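Local coordinates for putative membrane anchored protein (Corynebacterium diphtheriae, PDB 3LSO) that is of unknown function but is probably an exported, membrane-anchored protein with an elongated, beta-rich body, at residues 218-223 with 244-249; 199-204 with 308-313. All blocks are in the same frame, centred on the assembly; numbering follows the deposited sequence.

Coming from the N terminus, the chain leaves the N-terminal domain and enters a middle domain whose two sheets pack 196-198, 208-214 and 247-253 on one side and 203-204, 278-285, 258-267, 226-231 and 234-241 on the other. Contact 2 begins here, at 199-204, the link from strand 196-198 that runs into strand 203-204. Contact 1 follows: 218-223, after strand 208-214, meets 244-249 and closes a short loop within this domain. The chain then passes into the C-terminal domain, where 308-313 returns to 199-204. Contact 1 is thus nested inside contact 2. Their centres lie 29 Å apart, contact 1 tying two loops within one domain and contact 2 joining two successive domains.

Contact 1: residues 218-223 with 244-249; sequences KLNEKM and EDNKAS
The carboxylate of Glu244 and the amide of Asn246 are the flat groups offered to 218-223. Over one face of the carboxylate lies the selenium of Met223, a selenomethionine: SE is 3.9 Å from Glu244 OE1 and 4.0 Å from Glu244 CD, which places it above the group instead of beyond an oxygen. Met223 CB, 4.1 Å from Glu244 OE1, is on the same face. Asn246 is met end-on at ND2, 4.0 Å from Asn220 CB. The three- and five-stranded sheets of this middle domain are consistent with an immunoglobulin-like sandwich, and the contact joins the loop between strands 208-214 and 226-231 to the one leading into strand 247-253. A type I turn from Asn220 to Met223, closed by Met223 N to Asn220 O at 2.7 Å, sets the first loop. Met223 leaves it with CG anti to the backbone N (chi1 -171°), crossing the Glu244 chain at about a right angle. Glu244 starts by pointing away, and its bend at chi2 (-84°) brings the carboxylate back; SE also touches Glu244 CG at 3.9 Å. Nearby, Lys218 NZ donates to Gly62 O, and the Asn246 backbone pairs with Val215.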
loop_
_atom_site.group_PDB
_atom_site.type_symbol
_atom_site.label_atom_id
_atom_site.label_comp_id
_atom_site.label_asym_id
_atom_site.label_seq_id
_atom_site.Cartn_x
_atom_site.Cartn_y
_atom_site.Cartn_z
ATOM N N LYS B 218 -13.635 -12.140 -0.225
ATOM C CA LYS B 218 -13.542 -13.267 0.690
ATOM C C LYS B 218 -14.278 -13.100 2.012
ATOM O O LYS B 218 -14.832 -14.070 2.536
ATOM C CB LYS B 218 -12.082 -13.616 0.935
ATOM C CG LYS B 218 -11.578 -14.646 -0.053
ATOM C CD LYS B 218 -10.067 -14.637 -0.150
ATOM C CE LYS B 218 -9.549 -16.012 -0.546
ATOM N NZ LYS B 218 -8.078 -16.060 -0.363
ATOM N N LEU B 219 -14.301 -11.878 2.533
ATOM C CA LEU B 219 -14.862 -11.622 3.857
ATOM C C LEU B 219 -16.355 -11.298 3.806
ATOM O O LEU B 219 -17.007 -11.096 4.838
ATOM C CB LEU B 219 -14.071 -10.512 4.543
ATOM C CG LEU B 219 -12.575 -10.813 4.668
ATOM C CD1 LEU B 219 -11.793 -9.538 4.849
ATOM C CD2 LEU B 219 -12.291 -11.800 5.805
ATOM N N ASN B 220 -16.892 -11.280 2.592
ATOM C CA ASN B 220 -18.286 -10.962 2.361
ATOM C C ASN B 220 -18.937 -11.967 1.416
ATOM O O ASN B 220 -19.840 -11.618 0.649
ATOM C CB ASN B 220 -18.383 -9.557 1.776
ATOM C CG ASN B 220 -19.618 -8.820 2.237
ATOM O OD1 ASN B 220 -20.571 -8.645 1.473
ATOM N ND2 ASN B 220 -19.614 -8.387 3.499
ATOM N N GLU B 221 -18.478 -13.216 1.483
ATOM C CA GLU B 221 -18.885 -14.249 0.535
ATOM C C GLU B 221 -20.409 -14.376 0.409
ATOM O O GLU B 221 -20.916 -14.875 -0.601
ATOM C CB GLU B 221 -18.244 -15.593 0.894
ATOM N N LYS B 222 -21.135 -13.908 1.423
ATOM C CA LYS B 222 -22.595 -13.983 1.409
ATOM C C LYS B 222 -23.273 -12.612 1.430
ATOM O O LYS B 222 -24.473 -12.522 1.699
ATOM C CB LYS B 222 -23.095 -14.851 2.561
HETATM N N MSE B 223 -22.506 -11.565 1.114
HETATM C CA MSE B 223 -22.958 -10.166 1.218
HETATM C C MSE B 223 -23.856 -9.967 2.443
HETATM O O MSE B 223 -25.078 -9.867 2.320
HETATM C CB MSE B 223 -23.660 -9.694 -0.075
HETATM C CG MSE B 223 -23.960 -8.174 -0.128
HETATM SE SE MSE B 223 -25.693 -7.712 -0.978
HETATM C CE MSE B 223 -25.946 -5.889 -0.259
ATOM N N GLU B 244 -23.256 -5.518 -3.322
ATOM C CA GLU B 244 -22.808 -6.616 -4.188
ATOM C C GLU B 244 -21.462 -6.244 -4.797
ATOM O O GLU B 244 -20.508 -7.026 -4.776
ATOM C CB GLU B 244 -23.822 -6.864 -5.310
ATOM C CG GLU B 244 -25.151 -7.468 -4.864
ATOM C CD GLU B 244 -25.105 -8.990 -4.739
ATOM O OE1 GLU B 244 -24.140 -9.519 -4.125
ATOM O OE2 GLU B 244 -26.044 -9.655 -5.245
ATOM N N ASP B 245 -21.420 -5.024 -5.325
ATOM C CA ASP B 245 -20.233 -4.387 -5.869
ATOM C C ASP B 245 -19.006 -4.573 -4.971
ATOM O O ASP B 245 -17.871 -4.482 -5.440
ATOM C CB ASP B 245 -20.532 -2.891 -6.040
ATOM C CG ASP B 245 -19.574 -2.197 -6.996
ATOM O OD1 ASP B 245 -19.234 -2.807 -8.037
ATOM O OD2 ASP B 245 -19.178 -1.039 -6.714
ATOM N N ASN B 246 -19.255 -4.821 -3.683
ATOM C CA ASN B 246 -18.217 -5.042 -2.657
ATOM C C ASN B 246 -17.703 -3.806 -1.949
ATOM O O ASN B 246 -16.777 -3.874 -1.151
ATOM C CB ASN B 246 -17.050 -5.877 -3.180
ATOM C CG ASN B 246 -17.212 -7.331 -2.861
ATOM O OD1 ASN B 246 -17.135 -8.185 -3.742
ATOM N ND2 ASN B 246 -17.467 -7.627 -1.587
ATOM N N LYS B 247 -18.324 -2.675 -2.227
ATOM C CA LYS B 247 -17.896 -1.434 -1.637
ATOM C C LYS B 247 -18.898 -1.033 -0.566
ATOM O O LYS B 247 -20.043 -1.503 -0.571
ATOM C CB LYS B 247 -17.783 -0.365 -2.726
ATOM C CG LYS B 247 -16.899 -0.786 -3.915
ATOM C CD LYS B 247 -16.359 0.408 -4.711
ATOM C CE LYS B 247 -15.250 -0.015 -5.664
ATOM N NZ LYS B 247 -15.732 -1.024 -6.653
ATOM N N ALA B 248 -18.449 -0.201 0.371
ATOM C CA ALA B 248 -19.331 0.467 1.322
ATOM C C ALA B 248 -18.995 1.936 1.239
ATOM O O ALA B 248 -17.829 2.293 1.128
ATOM C CB ALA B 248 -19.103 -0.048 2.730
ATOM N N SER B 249 -20.008 2.790 1.287
ATOM C CA SER B 249 -19.772 4.208 1.078
ATOM C C SER B 249 -20.493 5.082 2.059
ATOM O O SER B 249 -21.616 4.793 2.470
ATOM C CB SER B 249 -20.191 4.632 -0.320
ATOM O OG SER B 249 -19.373 4.022 -1.288
#

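Contact 2: residues 199-204 with 308-313; sequences APESAS and TSLLKP
The link from strand 196-198 that runs into strand 203-204 carries the chain from one sheet to the other of the middle domain, whose strand order is consistent with an immunoglobulin-like sandwich, and meets here a loop of the C-terminal domain. Strand pairing supports this reading: 196-198 lies against 208-214 in the three-stranded sheet, whereas 203-204 runs parallel to 278-285 in the five-stranded one, and the Ala203 backbone bonds with Pro283 and Val285. On the other side, 308-313 lies between strands 298-303 and 314-316, and the Thr308 backbone pairs with Glu448 on strand 440-453. The contact is therefore a small interdomain touch, with 90 Å² buried over both segments.

Leu310 carries it from the C-terminal side. Ser202 CA and Leu310 CA, 7.9 Å apart, are the closest pair of CA atoms across the two segments, and both side chains set out toward one another. The isobutyl end is the part that reaches across: CD1 leads toward Ser202 OG, with CD2 farther off at 4.0 Å. Glu201 joins from beside Ser202. Its chain bends at chi2 (-126°) and crosses that of Leu310 at about a right angle, bringing OE2 to Leu310 CD1. These are van der Waals contacts of a hydrophobic group with polar ones.

Next to Leu310, the loop is shaped by an ST motif: the backbone N of Lys312 donates to Ser309 OG at 3.3 Å, with an N-H...O angle of 153°. Thr308 OG1 also donates to Ala450 O, fastening the loop's start to the C-terminal domain. Leu310 CD1 lies 3.2 Å from Ser202 OG and 3.9 Å from Glu201 OE2.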
loop_
_atom_site.group_PDB
_atom_site.type_symbol
_atom_site.label_atom_id
_atom_site.label_comp_id
_atom_site.label_asym_id
_atom_site.label_seq_id
_atom_site.Cartn_x
_atom_site.Cartn_y
_atom_site.Cartn_z
ATOM N N ALA B 199 -10.721 8.070 -0.963
ATOM C CA ALA B 199 -11.042 9.400 -0.488
ATOM C C ALA B 199 -10.376 10.391 -1.410
ATOM O O ALA B 199 -9.344 10.080 -1.988
ATOM C CB ALA B 199 -10.529 9.563 0.911
ATOM N N PRO B 200 -10.961 11.587 -1.566
ATOM C CA PRO B 200 -10.324 12.545 -2.457
ATOM C C PRO B 200 -8.927 12.855 -1.957
ATOM O O PRO B 200 -8.606 12.565 -0.800
ATOM C CB PRO B 200 -11.218 13.784 -2.335
ATOM C CG PRO B 200 -12.523 13.266 -1.883
ATOM C CD PRO B 200 -12.181 12.143 -0.960
ATOM N N GLU B 201 -8.104 13.430 -2.825
ATOM C CA GLU B 201 -6.737 13.810 -2.471
ATOM C C GLU B 201 -6.728 14.951 -1.408
ATOM O O GLU B 201 -5.827 15.029 -0.568
ATOM C CB GLU B 201 -5.969 14.176 -3.753
ATOM C CG GLU B 201 -4.474 13.851 -3.740
ATOM C CD GLU B 201 -3.592 15.087 -4.086
ATOM O OE1 GLU B 201 -3.048 15.137 -5.217
ATOM O OE2 GLU B 201 -3.462 16.017 -3.229
ATOM N N SER B 202 -7.758 15.804 -1.458
ATOM C CA SER B 202 -7.986 16.934 -0.536
ATOM C C SER B 202 -9.460 17.301 -0.558
ATOM O O SER B 202 -10.172 16.969 -1.506
ATOM C CB SER B 202 -7.232 18.181 -0.982
ATOM O OG SER B 202 -5.934 17.852 -1.424
ATOM N N ALA B 203 -9.913 18.016 0.469
ATOM C CA ALA B 203 -11.287 18.526 0.477
ATOM C C ALA B 203 -11.407 19.861 1.209
ATOM O O ALA B 203 -10.467 20.303 1.886
ATOM C CB ALA B 203 -12.234 17.500 1.063
ATOM N N SER B 204 -12.559 20.504 1.056
ATOM C CA SER B 204 -12.837 21.746 1.747
ATOM C C SER B 204 -13.932 21.510 2.764
ATOM O O SER B 204 -14.727 20.578 2.629
ATOM C CB SER B 204 -13.299 22.809 0.756
ATOM O OG SER B 204 -12.320 23.051 -0.229
ATOM N N THR B 308 6.209 23.173 0.480
ATOM C CA THR B 308 5.569 22.112 1.233
ATOM C C THR B 308 4.435 21.576 0.374
ATOM O O THR B 308 4.446 21.754 -0.832
ATOM C CB THR B 308 5.084 22.615 2.562
ATOM O OG1 THR B 308 4.132 23.661 2.338
ATOM C CG2 THR B 308 6.248 23.141 3.352
ATOM N N SER B 309 3.459 20.916 0.963
ATOM C CA SER B 309 2.347 20.404 0.194
ATOM C C SER B 309 1.269 20.172 1.223
ATOM O O SER B 309 1.553 20.215 2.419
ATOM C CB SER B 309 2.732 19.095 -0.462
ATOM O OG SER B 309 2.891 18.070 0.514
ATOM N N LEU B 310 0.038 19.918 0.806
ATOM C CA LEU B 310 -1.003 19.731 1.819
ATOM C C LEU B 310 -1.030 18.340 2.420
ATOM O O LEU B 310 -1.618 18.150 3.479
ATOM C CB LEU B 310 -2.391 20.217 1.365
ATOM C CG LEU B 310 -2.666 20.186 -0.132
ATOM C CD1 LEU B 310 -3.026 18.756 -0.525
ATOM C CD2 LEU B 310 -3.763 21.142 -0.513
ATOM N N LEU B 311 -0.370 17.377 1.784
ATOM C CA LEU B 311 -0.257 16.047 2.384
ATOM C C LEU B 311 0.719 16.143 3.550
ATOM O O LEU B 311 0.544 15.488 4.577
ATOM C CB LEU B 311 0.191 14.987 1.352
ATOM N N LYS B 312 1.719 17.008 3.384
ATOM C CA LYS B 312 2.719 17.278 4.416
ATOM C C LYS B 312 2.999 18.789 4.579
ATOM O O LYS B 312 3.979 19.316 4.034
ATOM C CB LYS B 312 4.004 16.582 4.041
ATOM C CG LYS B 312 4.965 16.529 5.164
ATOM C CD LYS B 312 6.350 16.271 4.655
ATOM C CE LYS B 312 7.298 16.245 5.829
ATOM N NZ LYS B 312 8.574 16.737 5.298
ATOM N N PRO B 313 2.142 19.508 5.317
ATOM C CA PRO B 313 2.404 20.941 5.392
ATOM C C PRO B 313 3.534 21.278 6.327
ATOM O O PRO B 313 3.932 20.448 7.154
ATOM C CB PRO B 313 1.108 21.513 5.955
ATOM C CG PRO B 313 0.109 20.391 5.903
ATOM C CD PRO B 313 0.870 19.132 5.953
#